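Local coordinates for protein pectinesterase (Sitophilus oryzae, PDB 4PMH) that hydrolyses the methyl esters of pectin, releasing methanol and leaving free galacturonate units, and probably plays an important role in the digestion of plant cell walls, at residues S38-T43 with Y68-A73; V79-N84 with Y131-S136; I314-I319 with E358-G363. All coordinates share one frame; numbering follows the deposited sequence.

Interaction 1: residues S38-T43 with Y68-A73; sequences SKADYT and YIKINA
Tyr68 lies against the loop of Lys39 and Asp41 that leads into the edge strand at Tyr42. Its CB sits 3.3 Å from Lys39 O, and CG is a little farther from that same carbonyl. CD1 meets two partners: Asp41 OD2 arrives at the ring edge, in plane, 3.7 Å from CD1, while Lys39 CG comes in obliquely. CE1 lies beside Lys39 CE and CG, so the lysine chain runs along this side of the ring. With CG of Asp41 beside its own backbone N (chi1 -66°), the carboxylate reaches back over the strand start, and OD2 accepts from Tyr68 N at 2.9 Å through its anti lone pair. In return Tyr68 O takes two donors, Asp41 N at 2.8 Å and the straighter Tyr42 N at 3.1 Å. The bond from Tyr42 N begins the parallel pairing, and Lys70 N to Tyr42 O, 2.9 Å, continues it. Thr43 and Lys70 run side by side on one sheet face, Thr43 CG2 3.8 Å from Lys70 CE; on the other, Tyr42 CD2 packs on Ile69 CG1, and both residues touch helix 51-61 of this beta-alpha-beta unit. Chemically, Asp41 serves Tyr68 twice just ahead of the first bridge: its OD2 takes the N-H, and its own N shares the C=O with Tyr42.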
loop_
_atom_site.group_PDB
_atom_site.type_symbol
_atom_site.label_atom_id
_atom_site.label_comp_id
_atom_site.label_asym_id
_atom_site.label_seq_id
_atom_site.Cartn_x
_atom_site.Cartn_y
_atom_site.Cartn_z
ATOM N N SER A 38 17.838 -2.747 17.141
ATOM C CA SER A 38 18.774 -3.115 18.212
ATOM C C SER A 38 19.389 -1.908 18.911
ATOM O O SER A 38 20.339 -2.053 19.692
ATOM C CB SER A 38 19.900 -3.962 17.636
ATOM O OG SER A 38 20.805 -4.336 18.653
ATOM N N LYS A 39 18.865 -0.724 18.622
ATOM C CA LYS A 39 19.465 0.511 19.117
ATOM C C LYS A 39 18.613 1.714 18.733
ATOM O O LYS A 39 17.631 1.592 17.991
ATOM C CB LYS A 39 20.904 0.668 18.593
ATOM C CG LYS A 39 21.104 0.315 17.126
ATOM C CD LYS A 39 22.541 0.539 16.671
ATOM C CE LYS A 39 23.032 -0.615 15.805
ATOM N NZ LYS A 39 23.407 -1.803 16.636
ATOM N N ALA A 40 18.973 2.869 19.268
ATOM C CA ALA A 40 18.259 4.101 18.967
ATOM C C ALA A 40 19.275 5.217 18.822
ATOM O O ALA A 40 19.864 5.643 19.802
ATOM C CB ALA A 40 17.257 4.416 20.060
ATOM N N ASP A 41 19.500 5.643 17.584
ATOM C CA ASP A 41 20.407 6.741 17.272
ATOM C C ASP A 41 19.719 8.085 17.509
ATOM O O ASP A 41 20.345 9.023 17.973
ATOM C CB ASP A 41 20.868 6.641 15.806
ATOM C CG ASP A 41 21.718 5.401 15.546
ATOM O OD1 ASP A 41 22.798 5.279 16.143
ATOM O OD2 ASP A 41 21.309 4.545 14.741
ATOM N N TYR A 42 18.443 8.165 17.151
ATOM C CA TYR A 42 17.599 9.339 17.377
ATOM C C TYR A 42 16.290 8.887 17.981
ATOM O O TYR A 42 15.671 7.947 17.472
ATOM C CB TYR A 42 17.335 10.021 16.047
ATOM C CG TYR A 42 18.612 10.212 15.273
ATOM C CD1 TYR A 42 19.437 11.304 15.522
ATOM C CD2 TYR A 42 19.015 9.291 14.316
ATOM C CE1 TYR A 42 20.622 11.477 14.829
ATOM C CE2 TYR A 42 20.189 9.461 13.634
ATOM C CZ TYR A 42 20.991 10.556 13.889
ATOM O OH TYR A 42 22.161 10.738 13.204
ATOM N N THR A 43 15.857 9.536 19.060
ATOM C CA THR A 43 14.650 9.128 19.786
ATOM C C THR A 43 13.671 10.288 19.906
ATOM O O THR A 43 14.013 11.339 20.448
ATOM C CB THR A 43 15.013 8.607 21.173
ATOM O OG1 THR A 43 15.854 7.447 21.027
ATOM C CG2 THR A 43 13.751 8.200 21.935
ATOM N N TYR A 68 18.800 4.386 13.244
ATOM C CA TYR A 68 17.613 3.897 13.920
ATOM C C TYR A 68 16.920 5.033 14.663
ATOM O O TYR A 68 17.492 5.647 15.571
ATOM C CB TYR A 68 17.982 2.781 14.886
ATOM C CG TYR A 68 18.433 1.533 14.159
ATOM C CD1 TYR A 68 19.761 1.366 13.766
ATOM C CD2 TYR A 68 17.527 0.527 13.842
ATOM C CE1 TYR A 68 20.164 0.220 13.085
ATOM C CE2 TYR A 68 17.921 -0.618 13.164
ATOM C CZ TYR A 68 19.242 -0.766 12.791
ATOM O OH TYR A 68 19.633 -1.909 12.116
ATOM N N ILE A 69 15.699 5.301 14.230
ATOM C CA ILE A 69 14.884 6.330 14.817
ATOM C C ILE A 69 13.793 5.645 15.612
ATOM O O ILE A 69 12.904 5.017 15.028
ATOM C CB ILE A 69 14.230 7.228 13.752
ATOM C CG1 ILE A 69 15.312 8.046 13.059
ATOM C CG2 ILE A 69 13.184 8.140 14.395
ATOM C CD1 ILE A 69 14.951 8.568 11.697
ATOM N N LYS A 70 13.861 5.778 16.937
ATOM C CA LYS A 70 12.849 5.241 17.821
ATOM C C LYS A 70 11.793 6.287 18.138
ATOM O O LYS A 70 12.126 7.403 18.537
ATOM C CB LYS A 70 13.487 4.774 19.107
ATOM C CG LYS A 70 12.488 4.181 20.066
ATOM C CD LYS A 70 13.196 3.468 21.211
ATOM C CE LYS A 70 13.801 4.445 22.188
ATOM N NZ LYS A 70 14.132 3.752 23.471
ATOM N N ILE A 71 10.526 5.925 17.967
ATOM C CA ILE A 71 9.427 6.816 18.337
ATOM C C ILE A 71 8.765 6.312 19.609
ATOM O O ILE A 71 8.063 5.290 19.604
ATOM C CB ILE A 71 8.354 6.914 17.223
ATOM C CG1 ILE A 71 9.009 7.263 15.871
ATOM C CG2 ILE A 71 7.268 7.919 17.624
ATOM C CD1 ILE A 71 8.054 7.417 14.692
ATOM N N ASN A 72 8.948 7.040 20.701
ATOM C CA ASN A 72 8.323 6.650 21.947
ATOM C C ASN A 72 6.824 6.507 21.771
ATOM O O ASN A 72 6.203 7.258 21.006
ATOM C CB ASN A 72 8.619 7.661 23.051
ATOM C CG ASN A 72 9.985 7.466 23.674
ATOM O OD1 ASN A 72 10.686 6.501 23.386
ATOM N ND2 ASN A 72 10.359 8.377 24.555
ATOM N N ALA A 73 6.263 5.546 22.506
ATOM C CA ALA A 73 4.845 5.271 22.497
ATOM C C ALA A 73 4.050 6.553 22.693
ATOM O O ALA A 73 4.426 7.404 23.497
ATOM C CB ALA A 73 4.512 4.277 23.600
#

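Interaction 2: residues V79-N84 with Y131-S136; sequences VVYIPN and YSMYNS
The Tyr81 ring turns one edge to helix 131-136: Tyr134 CA lies in the ring plane, 3.9 Å from CE2, with Tyr134 N close beside it. One face of the ring carries CG2 from Val79, just before the strand, 3.8 Å above the plane and displaced toward the rim. Met133 approaches obliquely, its CE 3.7 Å from Tyr81 CG and equally near CB. The Tyr134 ring has Tyr131 CE1 at its edge and stacks with Phe124, whose ring also meets that of Tyr81 at about 30°. A chi2 of -5° swings the Tyr81 ring until its plane nearly contains the bond from CA to CB, and this presents CD2 and CE2 to the helix, CD2 lying 3.8 Å from Met133 CB. The Met133 and Tyr81 side chains run antiparallel, each passing alongside the other. A bend at the end of the Met133 chain folds CE back onto the tyrosine, while SD rests 3.8 Å from Pro83 CA. The sulfur is 5.2 Å from the centroid of the Tyr81 ring, 44° off its normal, an oblique Met-aromatic contact. An alanine in place of Tyr81 is likely to open a gap between strand and helix, leaving Met133 CE without its aromatic neighbour and Tyr116 without its hydroxyl partner. Helix 131-136 thus meets segment 79-84 mainly through thioether, aromatic and proline surfaces, a buried apolar joint, and the phenol of Tyr81 is satisfied by Tyr116.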
loop_
_atom_site.group_PDB
_atom_site.type_symbol
_atom_site.label_atom_id
_atom_site.label_comp_id
_atom_site.label_asym_id
_atom_site.label_seq_id
_atom_site.Cartn_x
_atom_site.Cartn_y
_atom_site.Cartn_z
ATOM N N VAL A 79 2.702 14.712 9.940
ATOM C CA VAL A 79 3.246 13.922 8.843
ATOM C C VAL A 79 4.682 13.507 9.129
ATOM O O VAL A 79 5.356 14.088 9.996
ATOM C CB VAL A 79 3.220 14.672 7.504
ATOM C CG1 VAL A 79 1.790 14.904 7.053
ATOM C CG2 VAL A 79 4.007 15.973 7.568
ATOM N N VAL A 80 5.141 12.511 8.381
ATOM C CA VAL A 80 6.549 12.090 8.362
ATOM C C VAL A 80 6.955 11.949 6.905
ATOM O O VAL A 80 6.376 11.136 6.173
ATOM C CB VAL A 80 6.739 10.747 9.088
ATOM C CG1 VAL A 80 8.212 10.350 9.122
ATOM C CG2 VAL A 80 6.159 10.815 10.488
ATOM N N TYR A 81 7.906 12.777 6.473
ATOM C CA TYR A 81 8.342 12.827 5.091
ATOM C C TYR A 81 9.784 12.359 5.059
ATOM O O TYR A 81 10.644 12.941 5.734
ATOM C CB TYR A 81 8.277 14.242 4.511
ATOM C CG TYR A 81 6.896 14.808 4.205
ATOM C CD1 TYR A 81 5.743 14.055 4.340
ATOM C CD2 TYR A 81 6.761 16.117 3.743
ATOM C CE1 TYR A 81 4.502 14.596 4.058
ATOM C CE2 TYR A 81 5.521 16.663 3.432
ATOM C CZ TYR A 81 4.399 15.898 3.600
ATOM O OH TYR A 81 3.157 16.435 3.321
ATOM N N ILE A 82 10.032 11.302 4.291
ATOM C CA ILE A 82 11.404 10.832 4.038
ATOM C C ILE A 82 11.766 11.178 2.606
ATOM O O ILE A 82 11.358 10.480 1.689
ATOM C CB ILE A 82 11.604 9.306 4.224
ATOM C CG1 ILE A 82 10.863 8.756 5.445
ATOM C CG2 ILE A 82 13.095 8.984 4.232
ATOM C CD1 ILE A 82 11.459 9.054 6.797
ATOM N N PRO A 83 12.523 12.272 2.395
ATOM C CA PRO A 83 12.978 12.622 1.058
ATOM C C PRO A 83 14.096 11.688 0.595
ATOM O O PRO A 83 14.689 10.991 1.404
ATOM C CB PRO A 83 13.500 14.047 1.237
ATOM C CG PRO A 83 14.032 14.047 2.623
ATOM C CD PRO A 83 13.107 13.159 3.412
ATOM N N ASN A 84 14.393 11.708 -0.695
ATOM C CA ASN A 84 15.422 10.822 -1.249
ATOM C C ASN A 84 16.760 11.073 -0.550
ATOM O O ASN A 84 17.146 12.218 -0.352
ATOM C CB ASN A 84 15.559 11.016 -2.759
ATOM C CG ASN A 84 16.156 9.791 -3.467
ATOM O OD1 ASN A 84 16.711 8.888 -2.845
ATOM N ND2 ASN A 84 16.040 9.772 -4.778
ATOM N N TYR A 131 11.750 19.950 2.751
ATOM C CA TYR A 131 10.994 21.181 2.532
ATOM C C TYR A 131 10.342 21.206 1.143
ATOM O O TYR A 131 9.197 21.648 0.997
ATOM C CB TYR A 131 11.879 22.423 2.747
ATOM C CG TYR A 131 11.095 23.715 2.620
ATOM C CD1 TYR A 131 10.347 24.202 3.680
ATOM C CD2 TYR A 131 11.067 24.416 1.428
ATOM C CE1 TYR A 131 9.606 25.372 3.557
ATOM C CE2 TYR A 131 10.332 25.587 1.299
ATOM C CZ TYR A 131 9.610 26.050 2.359
ATOM O OH TYR A 131 8.891 27.216 2.238
ATOM N N SER A 132 11.056 20.713 0.135
ATOM C CA SER A 132 10.523 20.697 -1.231
ATOM C C SER A 132 9.259 19.829 -1.338
ATOM O O SER A 132 8.304 20.198 -2.033
ATOM C CB SER A 132 11.588 20.258 -2.237
ATOM O OG SER A 132 12.197 19.029 -1.847
ATOM N N MET A 133 9.221 18.708 -0.620
ATOM C CA MET A 133 7.988 17.908 -0.569
ATOM C C MET A 133 6.843 18.733 0.026
ATOM O O MET A 133 5.777 18.827 -0.569
ATOM C CB MET A 133 8.175 16.622 0.240
ATOM C CG MET A 133 9.120 15.623 -0.396
ATOM S SD MET A 133 9.535 14.258 0.716
ATOM C CE MET A 133 7.955 13.434 0.884
ATOM N N TYR A 134 7.074 19.314 1.203
ATOM C CA TYR A 134 6.050 20.144 1.872
ATOM C C TYR A 134 5.588 21.300 0.968
ATOM O O TYR A 134 4.369 21.507 0.734
ATOM C CB TYR A 134 6.563 20.649 3.237
ATOM C CG TYR A 134 5.814 21.870 3.732
ATOM C CD1 TYR A 134 4.506 21.764 4.192
ATOM C CD2 TYR A 134 6.393 23.132 3.692
ATOM C CE1 TYR A 134 3.795 22.877 4.615
ATOM C CE2 TYR A 134 5.688 24.256 4.122
ATOM C CZ TYR A 134 4.387 24.120 4.576
ATOM O OH TYR A 134 3.673 25.227 5.018
ATOM N N ASN A 135 6.559 22.030 0.433
ATOM C CA ASN A 135 6.270 23.176 -0.410
ATOM C C ASN A 135 5.485 22.814 -1.681
ATOM O O ASN A 135 4.596 23.555 -2.101
ATOM C CB ASN A 135 7.549 23.938 -0.761
ATOM C CG ASN A 135 7.262 25.220 -1.532
ATOM O OD1 ASN A 135 6.350 25.984 -1.184
ATOM N ND2 ASN A 135 8.025 25.456 -2.588
ATOM N N SER A 136 5.783 21.663 -2.273
ATOM C CA SER A 136 5.059 21.216 -3.461
ATOM C C SER A 136 3.590 20.931 -3.155
ATOM O O SER A 136 2.735 21.143 -4.000
ATOM C CB SER A 136 5.707 19.972 -4.078
ATOM O OG SER A 136 5.285 18.814 -3.387
#

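Interaction 3: residues I314-I319 with E358-G363; sequences IKESTI and EYNNSG
The last parallel strand pair of the beta-helix, 311-315 with 355-359, turns a corner here, and Ile314 with Glu358 and Lys315 with Tyr359 are its final bridges. Ile314 O accepts from Tyr359 N at 3.0 Å, and Glu316 N donates in turn to Tyr359 O. Glu316 and Asn360 both adopt left-handed helical backbone angles, so the two chains bend in step. Asn361 fills the inside of the bend. With CG beside its own backbone N (chi1 -63°), its amide bridges the corner: OD1 accepts from Ser317 N at 2.9 Å, while ND2 donates to Ile314 O at 3.0 Å from 59° above the carbonyl plane, on the face opposite Tyr359 N. The second hydrogen on ND2 goes to Glu358 OE2 at 3.0 Å, using the anti lone pair of the carboxylate, and Arg10 forms a salt bridge with the other oxygen, OE1. Three bonds therefore fix the rotation of this buried amide. Outside the bend, Asn360 ND2 meets Glu316 OE2 at 3.1 Å from above the carboxylate plane, with the amide and carboxylate planes 83° apart; Glu316 OE1 pairs with Lys271. The extended Lys315 chain lies alongside Tyr359, its CE 3.6 Å from Tyr359 CD2, and carries NZ to Phe21 O. Beyond the corner pairing resumes, Ser362 N to Ser317 O at 2.9 Å and Ile319 N to Ser362 O at 2.8 Å. Parallel strands and turns stacked from coil to coil are characteristic of the right-handed parallel beta-helix, and Asn361 recalls the turn asparagines of related beta-helices.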
loop_
_atom_site.group_PDB
_atom_site.type_symbol
_atom_site.label_atom_id
_atom_site.label_comp_id
_atom_site.label_asym_id
_atom_site.label_seq_id
_atom_site.Cartn_x
_atom_site.Cartn_y
_atom_site.Cartn_z
ATOM N N ILE A 314 -2.901 -13.755 -5.265
ATOM C CA ILE A 314 -3.181 -14.140 -3.879
ATOM C C ILE A 314 -2.976 -15.637 -3.775
ATOM O O ILE A 314 -3.703 -16.409 -4.395
ATOM C CB ILE A 314 -4.590 -13.757 -3.453
ATOM C CG1 ILE A 314 -4.763 -12.243 -3.541
ATOM C CG2 ILE A 314 -4.861 -14.226 -2.026
ATOM C CD1 ILE A 314 -6.198 -11.779 -3.503
ATOM N N LYS A 315 -1.953 -16.030 -3.025
ATOM C CA LYS A 315 -1.508 -17.425 -2.935
ATOM C C LYS A 315 -1.492 -17.935 -1.490
ATOM O O LYS A 315 -0.972 -17.256 -0.606
ATOM C CB LYS A 315 -0.084 -17.516 -3.473
ATOM C CG LYS A 315 0.561 -18.891 -3.388
ATOM C CD LYS A 315 1.765 -18.930 -4.317
ATOM C CE LYS A 315 2.504 -20.262 -4.259
ATOM N NZ LYS A 315 3.710 -20.217 -5.125
ATOM N N GLU A 316 -2.037 -19.138 -1.261
ATOM C CA GLU A 316 -1.975 -19.796 0.053
ATOM C C GLU A 316 -2.382 -18.876 1.196
ATOM O O GLU A 316 -1.764 -18.823 2.249
ATOM C CB GLU A 316 -0.602 -20.466 0.226
ATOM C CG GLU A 316 -0.459 -21.530 -0.853
ATOM C CD GLU A 316 0.841 -22.286 -0.860
ATOM O OE1 GLU A 316 1.677 -22.017 0.009
ATOM O OE2 GLU A 316 0.998 -23.167 -1.739
ATOM N N SER A 317 -3.456 -18.138 0.947
ATOM C CA SER A 317 -3.991 -17.210 1.906
ATOM C C SER A 317 -5.406 -17.628 2.327
ATOM O O SER A 317 -6.075 -18.421 1.650
ATOM C CB SER A 317 -3.991 -15.807 1.322
ATOM O OG SER A 317 -2.665 -15.325 1.194
ATOM N N THR A 318 -5.827 -17.083 3.458
ATOM C CA THR A 318 -7.162 -17.268 3.971
ATOM C C THR A 318 -8.056 -16.123 3.485
ATOM O O THR A 318 -7.759 -14.960 3.715
ATOM C CB THR A 318 -7.126 -17.288 5.507
ATOM O OG1 THR A 318 -6.363 -18.430 5.952
ATOM C CG2 THR A 318 -8.526 -17.352 6.081
ATOM N N ILE A 319 -9.139 -16.447 2.805
ATOM C CA ILE A 319 -10.073 -15.430 2.330
ATOM C C ILE A 319 -11.398 -15.683 3.036
ATOM O O ILE A 319 -11.993 -16.753 2.867
ATOM C CB ILE A 319 -10.249 -15.490 0.812
ATOM C CG1 ILE A 319 -8.876 -15.384 0.115
ATOM C CG2 ILE A 319 -11.177 -14.388 0.337
ATOM C CD1 ILE A 319 -8.936 -15.441 -1.401
ATOM N N GLU A 358 -5.209 -16.394 -8.471
ATOM C CA GLU A 358 -5.098 -17.012 -7.158
ATOM C C GLU A 358 -4.451 -18.383 -7.263
ATOM O O GLU A 358 -4.502 -18.994 -8.311
ATOM C CB GLU A 358 -6.469 -17.201 -6.569
ATOM C CG GLU A 358 -7.182 -15.921 -6.223
ATOM C CD GLU A 358 -8.596 -16.224 -5.837
ATOM O OE1 GLU A 358 -9.462 -15.971 -6.675
ATOM O OE2 GLU A 358 -8.827 -16.775 -4.739
ATOM N N TYR A 359 -3.906 -18.882 -6.157
ATOM C CA TYR A 359 -3.432 -20.261 -6.107
ATOM C C TYR A 359 -3.565 -20.773 -4.683
ATOM O O TYR A 359 -2.964 -20.200 -3.776
ATOM C CB TYR A 359 -1.955 -20.358 -6.507
ATOM C CG TYR A 359 -1.388 -21.771 -6.369
ATOM C CD1 TYR A 359 -1.814 -22.784 -7.205
ATOM C CD2 TYR A 359 -0.416 -22.075 -5.420
ATOM C CE1 TYR A 359 -1.311 -24.074 -7.097
ATOM C CE2 TYR A 359 0.093 -23.375 -5.301
ATOM C CZ TYR A 359 -0.372 -24.361 -6.138
ATOM O OH TYR A 359 0.117 -25.659 -6.053
ATOM N N ASN A 360 -4.336 -21.842 -4.488
ATOM C CA ASN A 360 -4.314 -22.595 -3.235
ATOM C C ASN A 360 -4.707 -21.788 -2.005
ATOM O O ASN A 360 -4.096 -21.901 -0.939
ATOM C CB ASN A 360 -2.908 -23.192 -3.056
ATOM C CG ASN A 360 -2.888 -24.379 -2.128
ATOM O OD1 ASN A 360 -3.921 -24.992 -1.866
ATOM N ND2 ASN A 360 -1.704 -24.731 -1.639
ATOM N N ASN A 361 -5.727 -20.955 -2.159
ATOM C CA ASN A 361 -6.285 -20.224 -1.038
ATOM C C ASN A 361 -7.321 -21.091 -0.317
ATOM O O ASN A 361 -7.751 -22.130 -0.824
ATOM C CB ASN A 361 -6.903 -18.907 -1.519
ATOM C CG ASN A 361 -5.883 -17.978 -2.136
ATOM O OD1 ASN A 361 -4.752 -17.877 -1.652
ATOM N ND2 ASN A 361 -6.272 -17.302 -3.239
ATOM N N SER A 362 -7.681 -20.692 0.890
ATOM C CA SER A 362 -8.669 -21.412 1.654
ATOM C C SER A 362 -9.517 -20.441 2.409
ATOM O O SER A 362 -9.318 -19.218 2.288
ATOM C CB SER A 362 -7.988 -22.413 2.591
ATOM O OG SER A 362 -7.061 -21.762 3.421
ATOM N N GLY A 363 -10.473 -20.986 3.176
ATOM C CA GLY A 363 -11.442 -20.188 3.921
ATOM C C GLY A 363 -12.749 -20.075 3.174
ATOM O O GLY A 363 -12.882 -20.544 2.044
#

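Overall arrangement
From the N terminus, the chain first closes interaction 1: it runs from strand 42-44 through helix 51-61 and comes back as strand 67-71, parallel to the first. A few residues on, interaction 2 opens at strand 80-82, the edge of a separate four-stranded sheet, and closes when helix 131-138 packs on it. Interaction 3 comes last, joining successive coils near the C terminus. The three loops follow in series, without nesting or crossing. Interactions 1 and 3 involve the two outermost strands of the same long parallel sheet, with centres about 37 Å apart, so they mark opposite ends of the beta-helix; interaction 2 lies toward the interaction 1 end.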